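Local coordinates for protein L-cysteine S-thiosulfotransferase subunit SoxA (Paracoccus denitrificans, PDB 2C1D) that serves, as the diheme subunit of the SoxAX cytochrome complex, to join thiosulfate oxidatively to a cysteine of the carrier protein SoxY in periplasmic sulfur oxidation, at residues 42-45 / 46-50. Residues are numbered along the deposited sequence; the frame is centred on the assembly and turned at random.
Sequences RDDS and TRDLE. With HEC (heme c), chain J.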
ATOM      1  N   ARG A  42       0.547  14.101  -3.614  1.00 30.28           N
ATOM      2  CA  ARG A  42       0.673  14.742  -2.317  1.00 31.68           C
ATOM      3  C   ARG A  42       0.269  16.214  -2.393  1.00 32.19           C
ATOM      4  O   ARG A  42       0.258  16.788  -3.477  1.00 31.05           O
ATOM      5  CB  ARG A  42       2.111  14.586  -1.815  1.00 32.17           C
ATOM      6  CG  ARG A  42       2.645  13.162  -1.912  1.00 33.42           C
ATOM      7  CD  ARG A  42       2.191  12.238  -0.806  1.00 34.41           C
ATOM      8  NE  ARG A  42       0.754  11.930  -0.784  1.00 34.91           N
ATOM      9  CZ  ARG A  42       0.182  10.879  -1.363  1.00 34.12           C
ATOM     10  NH1 ARG A  42       0.896  10.035  -2.096  1.00 33.33           N
ATOM     11  NH2 ARG A  42      -1.123  10.662  -1.212  1.00 30.98           N
ATOM     12  N   ASP A  43      -0.074  16.828  -1.258  1.00 33.34           N
ATOM     13  CA  ASP A  43      -0.370  18.263  -1.258  1.00 34.81           C
ATOM     14  C   ASP A  43       0.920  19.083  -1.440  1.00 35.00           C
ATOM     15  O   ASP A  43       2.034  18.551  -1.292  1.00 33.63           O
ATOM     16  CB  ASP A  43      -1.179  18.726  -0.017  1.00 35.76           C
ATOM     17  CG  ASP A  43      -0.508  18.411   1.320  1.00 38.47           C
ATOM     18  OD1 ASP A  43       0.732  18.299   1.402  1.00 42.24           O
ATOM     19  OD2 ASP A  43      -1.176  18.264   2.377  1.00 44.74           O
ATOM     20  N   ASP A  44       0.788  20.370  -1.770  1.00 34.86           N
ATOM     21  CA  ASP A  44       1.980  21.131  -2.159  1.00 35.55           C
ATOM     22  C   ASP A  44       2.987  21.264  -1.030  1.00 35.31           C
ATOM     23  O   ASP A  44       4.190  21.257  -1.284  1.00 35.33           O
ATOM     24  CB  ASP A  44       1.678  22.534  -2.722  1.00 35.70           C
ATOM     25  CG  ASP A  44       2.966  23.259  -3.164  1.00 37.49           C
ATOM     26  OD1 ASP A  44       3.749  22.644  -3.971  1.00 34.51           O
ATOM     27  OD2 ASP A  44       3.304  24.400  -2.714  1.00 36.71           O
ATOM     28  N   SER A  45       2.520  21.391   0.207  1.00 35.31           N
ATOM     29  CA  SER A  45       3.453  21.555   1.316  1.00 35.52           C
ATOM     30  C   SER A  45       4.311  20.280   1.478  1.00 34.46           C
ATOM     31  O   SER A  45       5.495  20.360   1.809  1.00 34.73           O
ATOM     32  CB  SER A  45       2.740  21.958   2.617  1.00 35.86           C
ATOM     33  OG  SER A  45       2.567  20.865   3.511  1.00 39.14           O
ATOM     34  N   THR A  46       3.736  19.110   1.207  1.00 32.66           N
ATOM     35  CA  THR A  46       4.513  17.869   1.300  1.00 31.64           C
ATOM     36  C   THR A  46       5.445  17.731   0.072  1.00 30.74           C
ATOM     37  O   THR A  46       6.597  17.335   0.208  1.00 30.01           O
ATOM     38  CB  THR A  46       3.578  16.671   1.399  1.00 32.07           C
ATOM     39  OG1 THR A  46       2.751  16.800   2.563  1.00 32.38           O
ATOM     40  CG2 THR A  46       4.374  15.384   1.604  1.00 32.18           C
ATOM     41  N   ARG A  47       4.940  18.082  -1.110  1.00 29.57           N
ATOM     42  CA  ARG A  47       5.734  18.055  -2.342  1.00 29.88           C
ATOM     43  C   ARG A  47       6.970  18.940  -2.177  1.00 29.42           C
ATOM     44  O   ARG A  47       8.058  18.578  -2.605  1.00 27.58           O
ATOM     45  CB  ARG A  47       4.903  18.519  -3.550  1.00 30.22           C
ATOM     46  CG  ARG A  47       3.852  17.507  -4.001  1.00 31.28           C
ATOM     47  CD  ARG A  47       3.375  17.642  -5.439  1.00 33.24           C
ATOM     48  NE  ARG A  47       3.105  19.026  -5.833  1.00 33.51           N
ATOM     49  CZ  ARG A  47       1.973  19.697  -5.560  1.00 35.38           C
ATOM     50  NH1 ARG A  47       0.991  19.145  -4.847  1.00 32.82           N
ATOM     51  NH2 ARG A  47       1.824  20.948  -6.000  1.00 36.75           N
ATOM     52  N   ASP A  48       6.789  20.083  -1.506  1.00 29.41           N
ATOM     53  CA  ASP A  48       7.889  21.038  -1.319  1.00 29.61           C
ATOM     54  C   ASP A  48       9.018  20.444  -0.476  1.00 29.21           C
ATOM     55  O   ASP A  48      10.177  20.790  -0.673  1.00 28.73           O
ATOM     56  CB  ASP A  48       7.377  22.362  -0.707  1.00 29.70           C
ATOM     57  CG  ASP A  48       6.719  23.280  -1.754  1.00 30.35           C
ATOM     58  OD1 ASP A  48       6.277  24.425  -1.423  1.00 32.46           O
ATOM     59  OD2 ASP A  48       6.609  22.984  -2.956  1.00 30.78           O
ATOM     60  N   LEU A  49       8.685  19.541   0.447  1.00 28.57           N
ATOM     61  CA  LEU A  49       9.716  18.906   1.275  1.00 29.06           C
ATOM     62  C   LEU A  49      10.725  18.072   0.490  1.00 28.10           C
ATOM     63  O   LEU A  49      11.808  17.810   0.974  1.00 28.85           O
ATOM     64  CB  LEU A  49       9.086  18.029   2.335  1.00 28.31           C
ATOM     65  CG  LEU A  49       8.236  18.820   3.320  1.00 30.20           C
ATOM     66  CD1 LEU A  49       7.592  17.852   4.249  1.00 32.73           C
ATOM     67  CD2 LEU A  49       9.095  19.836   4.073  1.00 30.14           C
ATOM     68  N   GLU A  50      10.375  17.649  -0.709  1.00 27.95           N
ATOM     69  CA  GLU A  50      11.299  16.839  -1.511  1.00 28.14           C
ATOM     70  C   GLU A  50      12.094  17.693  -2.501  1.00 29.02           C
ATOM     71  O   GLU A  50      13.051  17.189  -3.117  1.00 28.26           O
ATOM     72  CB  GLU A  50      10.524  15.739  -2.239  1.00 27.71           C
ATOM     73  CG  GLU A  50      11.401  14.672  -2.843  1.00 27.98           C
ATOM     74  CD  GLU A  50      10.648  13.409  -3.243  1.00 28.33           C
ATOM     75  OE1 GLU A  50      11.162  12.698  -4.134  1.00 26.42           O
ATOM     76  OE2 GLU A  50       9.565  13.106  -2.677  1.00 25.17           O
TER
HETATM   77 FE   HEC J1292      -1.014   0.656  -0.758  1.00 24.55          FE
HETATM   78  CHA HEC J1292       0.498   3.658  -0.146  1.00 25.00           C
HETATM   79  CHB HEC J1292       1.968  -0.475  -2.112  1.00 21.51           C
HETATM   80  CHC HEC J1292      -2.409  -2.379  -1.249  1.00 23.99           C
HETATM   81  CHD HEC J1292      -4.049   1.920   0.097  1.00 25.04           C
HETATM   82  NA  HEC J1292       0.898   1.466  -1.076  1.00 23.05           N
HETATM   83  C1A HEC J1292       1.291   2.729  -0.742  1.00 22.33           C
HETATM   84  C2A HEC J1292       2.661   2.896  -1.145  1.00 24.34           C
HETATM   85  C3A HEC J1292       3.063   1.728  -1.691  1.00 22.04           C
HETATM   86  C4A HEC J1292       1.955   0.816  -1.661  1.00 22.22           C
HETATM   87  CMA HEC J1292       4.439   1.379  -2.255  1.00 22.47           C
HETATM   88  CAA HEC J1292       3.511   4.179  -0.976  1.00 24.24           C
HETATM   89  CBA HEC J1292       3.545   4.934  -2.317  1.00 23.12           C
HETATM   90  CGA HEC J1292       4.431   6.171  -2.234  1.00 24.88           C
HETATM   91  O1A HEC J1292       4.543   6.878  -3.261  1.00 22.35           O
HETATM   92  O2A HEC J1292       5.012   6.472  -1.138  1.00 26.19           O
HETATM   93  NB  HEC J1292      -0.361  -1.057  -1.517  1.00 23.02           N
HETATM   94  C1B HEC J1292       0.911  -1.357  -1.978  1.00 22.72           C
HETATM   95  C2B HEC J1292       0.979  -2.760  -2.244  1.00 23.84           C
HETATM   96  C3B HEC J1292      -0.221  -3.285  -2.026  1.00 24.69           C
HETATM   97  C4B HEC J1292      -1.071  -2.236  -1.536  1.00 24.60           C
HETATM   98  CMB HEC J1292       2.212  -3.474  -2.804  1.00 25.86           C
HETATM   99  CAB HEC J1292      -0.615  -4.769  -2.189  1.00 25.72           C
HETATM  100  CBB HEC J1292       0.136  -5.570  -1.373  1.00 29.23           C
HETATM  101  NC  HEC J1292      -2.911  -0.095  -0.611  1.00 23.18           N
HETATM  102  C1C HEC J1292      -3.272  -1.377  -0.887  1.00 25.43           C
HETATM  103  C2C HEC J1292      -4.689  -1.535  -0.625  1.00 23.44           C
HETATM  104  C3C HEC J1292      -5.162  -0.330  -0.251  1.00 22.39           C
HETATM  105  C4C HEC J1292      -4.025   0.582  -0.253  1.00 26.07           C
HETATM  106  CMC HEC J1292      -5.412  -2.887  -0.815  1.00 23.82           C
HETATM  107  CAC HEC J1292      -6.592   0.179   0.139  1.00 25.77           C
HETATM  108  CBC HEC J1292      -7.461  -0.498   0.903  1.00 23.78           C
HETATM  109  ND  HEC J1292      -1.656   2.447  -0.128  1.00 25.21           N
HETATM  110  C1D HEC J1292      -2.982   2.759   0.184  1.00 26.63           C
HETATM  111  C2D HEC J1292      -3.067   4.134   0.636  1.00 26.24           C
HETATM  112  C3D HEC J1292      -1.653   4.658   0.570  1.00 25.16           C
HETATM  113  C4D HEC J1292      -0.854   3.555   0.087  1.00 25.11           C
HETATM  114  CMD HEC J1292      -4.311   4.916   1.093  1.00 27.18           C
HETATM  115  CAD HEC J1292      -1.160   6.090   0.892  1.00 26.75           C
HETATM  116  CBD HEC J1292      -1.521   6.993  -0.302  1.00 26.40           C
HETATM  117  CGD HEC J1292      -0.688   6.701  -1.534  1.00 27.65           C
HETATM  118  O1D HEC J1292      -1.076   5.899  -2.412  1.00 28.10           O
HETATM  119  O2D HEC J1292       0.396   7.267  -1.689  1.00 26.41           O
HETATM  120  O   HOH W   1       3.118  18.497   4.794  1.00 43.19           O
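D43 and T46 show how an aspartate N-cap secures the first turn of a short helix. One carboxylate oxygen, D43 OD1, takes two bonds from the same residue: T46 N at 3.1 Å, nearly in line with the C-O bond, and T46 OG1 at 2.8 Å, on the syn side and 23° out of the carboxylate plane. D43 CG sits between its own backbone N and carbonyl carbon (chi1 57°), which turns the acid back over the helix start. A water links T46 OG1 to S45 OG.

The guanidinium of R47 doubles back over the same end. In its plane, NH1 donates to R42 O at 2.8 Å, while CA of D44 lies against one face. D44 OD1 also stands over a face, 3.3 Å from R47 NH2, in a salt bridge of charges alone, because no N-H points at it; the two planes are 46° apart. D44 OD1 lies 3.1 Å from D48 OD2, the carboxylates almost perpendicular; R47, and R51 through its salt bridge to D48, probably temper this repulsion.

The R42 side chain, bent at chi2 and chi3, reaches heme c: NH1 bonds propionate O2D weakly, and NH2 bonds H196 O. Helix 44-48 follows R42 and precedes D52 and D55, which bind a zinc ion. L49 packs on V262 of strand 261-263 and, with T46, on the loop at L210.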